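Local structure of O-ureido-L-serine synthase (Streptomyces lavendulae, 3X44) at residues 146-151 and 176-181. The protein catalyses the pyridoxal-phosphate-dependent addition of hydroxyurea to O-acetyl-L-serine, giving O-ureido-L-serine for D-cycloserine biosynthesis, and also makes cysteine from sulfide. The protein carries 1 engineered substitution. Residues are numbered along the deposited sequence; the frame is centred on the assembly and turned at random.
With PUS ((E)-O-(carbamoylamino)-N-({3-hydroxy-2-methyl-5-[(phosphonooxy)methyl]pyridin-4-yl}methylidene)-L-serine), chain C.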
ATOM      1  N   PRO A 146      21.479 -10.214  17.340  1.00 20.76           N
ATOM      2  CA  PRO A 146      20.423  -9.296  17.778  1.00 19.57           C
ATOM      3  C   PRO A 146      19.665  -8.704  16.590  1.00 18.77           C
ATOM      4  O   PRO A 146      18.503  -8.323  16.717  1.00 19.24           O
ATOM      5  CB  PRO A 146      21.178  -8.225  18.560  1.00 20.88           C
ATOM      6  CG  PRO A 146      22.446  -8.890  18.988  1.00 20.85           C
ATOM      7  CD  PRO A 146      22.799  -9.815  17.867  1.00 21.26           C
ATOM      8  N   ALA A 147      20.331  -8.630  15.441  1.00 18.17           N
ATOM      9  CA  ALA A 147      19.724  -8.091  14.224  1.00 17.95           C
ATOM     10  C   ALA A 147      18.545  -8.941  13.748  1.00 16.49           C
ATOM     11  O   ALA A 147      17.758  -8.515  12.910  1.00 18.67           O
ATOM     12  CB  ALA A 147      20.775  -7.995  13.119  1.00 17.40           C
ATOM     13  N   ASN A 148      18.436 -10.148  14.285  1.00 16.72           N
ATOM     14  CA  ASN A 148      17.366 -11.067  13.924  1.00 18.33           C
ATOM     15  C   ASN A 148      16.063 -10.601  14.584  1.00 17.87           C
ATOM     16  O   ASN A 148      15.179 -10.082  13.905  1.00 16.69           O
ATOM     17  CB  ASN A 148      17.770 -12.490  14.352  1.00 16.10           C
ATOM     18  CG  ASN A 148      16.646 -13.506  14.218  1.00 15.78           C
ATOM     19  OD1 ASN A 148      15.524 -13.187  13.809  1.00 17.73           O
ATOM     20  ND2 ASN A 148      16.952 -14.750  14.566  1.00 13.26           N
ATOM     21  N   PRO A 149      15.941 -10.743  15.919  1.00 18.65           N
ATOM     22  CA  PRO A 149      14.711 -10.309  16.592  1.00 19.61           C
ATOM     23  C   PRO A 149      14.385  -8.824  16.400  1.00 17.56           C
ATOM     24  O   PRO A 149      13.219  -8.428  16.421  1.00 19.33           O
ATOM     25  CB  PRO A 149      14.964 -10.655  18.070  1.00 19.28           C
ATOM     26  CG  PRO A 149      16.443 -10.750  18.193  1.00 19.26           C
ATOM     27  CD  PRO A 149      16.915 -11.295  16.880  1.00 16.95           C
ATOM     28  N   SER A 150      15.415  -8.004  16.209  1.00 18.11           N
ATOM     29  CA  SER A 150      15.206  -6.574  16.034  1.00 19.44           C
ATOM     30  C   SER A 150      14.424  -6.242  14.768  1.00 17.80           C
ATOM     31  O   SER A 150      13.577  -5.356  14.783  1.00 16.52           O
ATOM     32  CB  SER A 150      16.549  -5.831  16.032  1.00 24.80           C
ATOM     33  OG  SER A 150      17.101  -5.783  14.729  1.00 28.05           O
ATOM     34  N   TYR A 151      14.685  -6.939  13.670  1.00 18.58           N
ATOM     35  CA  TYR A 151      13.931  -6.640  12.456  1.00 18.06           C
ATOM     36  C   TYR A 151      12.481  -7.061  12.647  1.00 16.67           C
ATOM     37  O   TYR A 151      11.592  -6.535  11.995  1.00 19.52           O
ATOM     38  CB  TYR A 151      14.524  -7.351  11.241  1.00 17.88           C
ATOM     39  CG  TYR A 151      14.191  -6.667   9.926  1.00 15.27           C
ATOM     40  CD1 TYR A 151      14.895  -5.536   9.501  1.00 17.84           C
ATOM     41  CD2 TYR A 151      13.179  -7.163   9.103  1.00 17.52           C
ATOM     42  CE1 TYR A 151      14.592  -4.918   8.267  1.00 19.18           C
ATOM     43  CE2 TYR A 151      12.877  -6.557   7.888  1.00 18.26           C
ATOM     44  CZ  TYR A 151      13.580  -5.443   7.472  1.00 19.09           C
ATOM     45  OH  TYR A 151      13.268  -4.879   6.252  1.00 22.91           O
ATOM     46  N   PHE A 176       9.013 -21.883  16.705  1.00 17.58           N
ATOM     47  CA  PHE A 176      10.302 -21.217  16.711  1.00 18.20           C
ATOM     48  C   PHE A 176      11.480 -22.085  16.319  1.00 19.64           C
ATOM     49  O   PHE A 176      11.499 -23.290  16.562  1.00 18.46           O
ATOM     50  CB  PHE A 176      10.563 -20.569  18.077  1.00 20.42           C
ATOM     51  CG  PHE A 176      10.754 -21.546  19.200  1.00 17.88           C
ATOM     52  CD1 PHE A 176      11.973 -22.188  19.382  1.00 21.25           C
ATOM     53  CD2 PHE A 176       9.725 -21.787  20.110  1.00 21.09           C
ATOM     54  CE1 PHE A 176      12.173 -23.053  20.456  1.00 20.48           C
ATOM     55  CE2 PHE A 176       9.911 -22.653  21.194  1.00 20.17           C
ATOM     56  CZ  PHE A 176      11.139 -23.285  21.367  1.00 19.11           C
ATOM     57  N   GLY A 177      12.444 -21.444  15.668  1.00 18.74           N
ATOM     58  CA  GLY A 177      13.673 -22.093  15.258  1.00 17.73           C
ATOM     59  C   GLY A 177      14.731 -21.283  15.992  1.00 19.38           C
ATOM     60  O   GLY A 177      15.303 -21.742  16.982  1.00 19.82           O
ATOM     61  N   THR A 178      14.973 -20.062  15.522  1.00 18.18           N
ATOM     62  CA  THR A 178      15.933 -19.177  16.178  1.00 20.05           C
ATOM     63  C   THR A 178      15.229 -18.413  17.307  1.00 19.88           C
ATOM     64  O   THR A 178      15.878 -17.888  18.218  1.00 19.99           O
ATOM     65  CB  THR A 178      16.511 -18.144  15.190  1.00 20.28           C
ATOM     66  OG1 THR A 178      15.475 -17.240  14.771  1.00 21.33           O
ATOM     67  CG2 THR A 178      17.094 -18.845  13.975  1.00 18.88           C
ATOM     68  N   THR A 179      13.896 -18.393  17.238  1.00 17.80           N
ATOM     69  CA  THR A 179      13.010 -17.684  18.178  1.00 17.48           C
ATOM     70  C   THR A 179      13.019 -16.180  17.912  1.00 17.10           C
ATOM     71  O   THR A 179      12.417 -15.403  18.655  1.00 16.97           O
ATOM     72  CB  THR A 179      13.345 -17.938  19.686  1.00 16.84           C
ATOM     73  OG1 THR A 179      14.357 -17.028  20.132  1.00 18.82           O
ATOM     74  CG2 THR A 179      13.787 -19.365  19.903  1.00 17.11           C
ATOM     75  N   GLY A 180      13.670 -15.770  16.827  1.00 18.10           N
ATOM     76  CA  GLY A 180      13.708 -14.353  16.502  1.00 16.82           C
ATOM     77  C   GLY A 180      12.317 -13.768  16.299  1.00 16.82           C
ATOM     78  O   GLY A 180      12.050 -12.625  16.681  1.00 21.42           O
ATOM     79  N   THR A 181      11.428 -14.545  15.687  1.00 14.84           N
ATOM     80  CA  THR A 181      10.069 -14.081  15.433  1.00 14.95           C
ATOM     81  C   THR A 181       9.333 -13.944  16.752  1.00 14.86           C
ATOM     82  O   THR A 181       8.758 -12.911  17.044  1.00 13.73           O
ATOM     83  CB  THR A 181       9.299 -15.068  14.522  1.00 14.50           C
ATOM     84  OG1 THR A 181       9.850 -15.026  13.201  1.00 18.84           O
ATOM     85  CG2 THR A 181       7.831 -14.695  14.444  1.00 18.09           C
TER
HETATM   86  N   PUS C 400      14.201 -21.151   9.840  1.00 20.82           N
HETATM   87  CA  PUS C 400      15.660 -20.846  10.125  1.00 22.23           C
HETATM   88  CB  PUS C 400      16.144 -21.529  11.453  1.00 21.18           C
HETATM   89  OG  PUS C 400      15.972 -23.015  11.358  1.00 24.28           O
HETATM   90  ND  PUS C 400      16.989 -23.707  12.117  1.00 25.49           N
HETATM   91  CE  PUS C 400      16.624 -24.572  13.090  1.00 24.50           C
HETATM   92  NZ2 PUS C 400      15.391 -24.510  13.623  1.00 23.66           N
HETATM   93  OZ1 PUS C 400      17.395 -25.391  13.478  1.00 25.91           O
HETATM   94  C   PUS C 400      16.512 -21.356   8.942  1.00 22.51           C
HETATM   95  O   PUS C 400      15.994 -21.521   7.873  1.00 22.53           O
HETATM   96  OT  PUS C 400      17.689 -21.582   9.090  1.00 22.02           O
HETATM   97  C2  PUS C 400       9.941 -22.203   9.111  1.00 15.85           C
HETATM   98  C3  PUS C 400      11.344 -21.767   9.232  1.00 15.79           C
HETATM   99  C4  PUS C 400      11.785 -21.135  10.481  1.00 17.56           C
HETATM  100  C5  PUS C 400      10.805 -20.933  11.555  1.00 19.05           C
HETATM  101  C6  PUS C 400       9.424 -21.392  11.336  1.00 16.00           C
HETATM  102  C2A PUS C 400       9.464 -22.892   7.864  1.00 16.63           C
HETATM  103  C4A PUS C 400      13.247 -20.841  10.734  1.00 19.39           C
HETATM  104  C5A PUS C 400      11.192 -20.276  12.871  1.00 15.90           C
HETATM  105  N1  PUS C 400       9.060 -21.998  10.153  1.00 18.81           N
HETATM  106  O3  PUS C 400      12.185 -21.894   8.188  1.00 17.29           O
HETATM  107  O1P PUS C 400      13.686 -18.596  13.384  1.00 16.14           O
HETATM  108  O2P PUS C 400      12.180 -16.797  13.668  1.00 15.48           O
HETATM  109  O3P PUS C 400      11.985 -18.726  15.043  1.00 17.15           O
HETATM  110  O4P PUS C 400      11.390 -18.834  12.692  1.00 16.71           O
HETATM  111  P   PUS C 400      12.316 -18.242  13.702  1.00 17.48           P
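The phosphate-binding loop of the pyridoxal phosphate site is where Asn-148 stands in the second shell, behind the phosphate-binding Thr-178. Asn-148 ND2 gives a hydrogen bond to Thr-178 OG1 at 2.9 Å, with the hydroxyl oxygen lying almost in the plane of the amide. With chi1 at 171°, CG of Asn-148 swings to the far side from the backbone N and the amide extends from helix 147-164 to the loop. A second bond from ND2, to the carbonyl of Gln-142, helps fix the amide's rotation. Thr-178 OG1 donates to O1P of PUS at 2.6 Å, and the same OG1 accepts from Gly-180 N at 3.1 Å, closing an ST turn. This is the strand-turn-helix phosphate cup of fold type II PLP enzymes: backbone N-H groups of Gly-177 and Thr-179 converge on O3P, that of Thr-178 reaches O1P, Thr-181 N and OG1 take O2P, and helix 180-192 starts beside the phosphate, so its dipole would probably favour the negative charge. Gly-180 has no side chain, and a CB there would run into Asn-148 OD1, which is why its CA can lie 3.5 Å from OD1. Alongside, Pro-149 CA makes a C-H...O contact of 3.5 Å with Gly-180 O, where the two backbones approach each other.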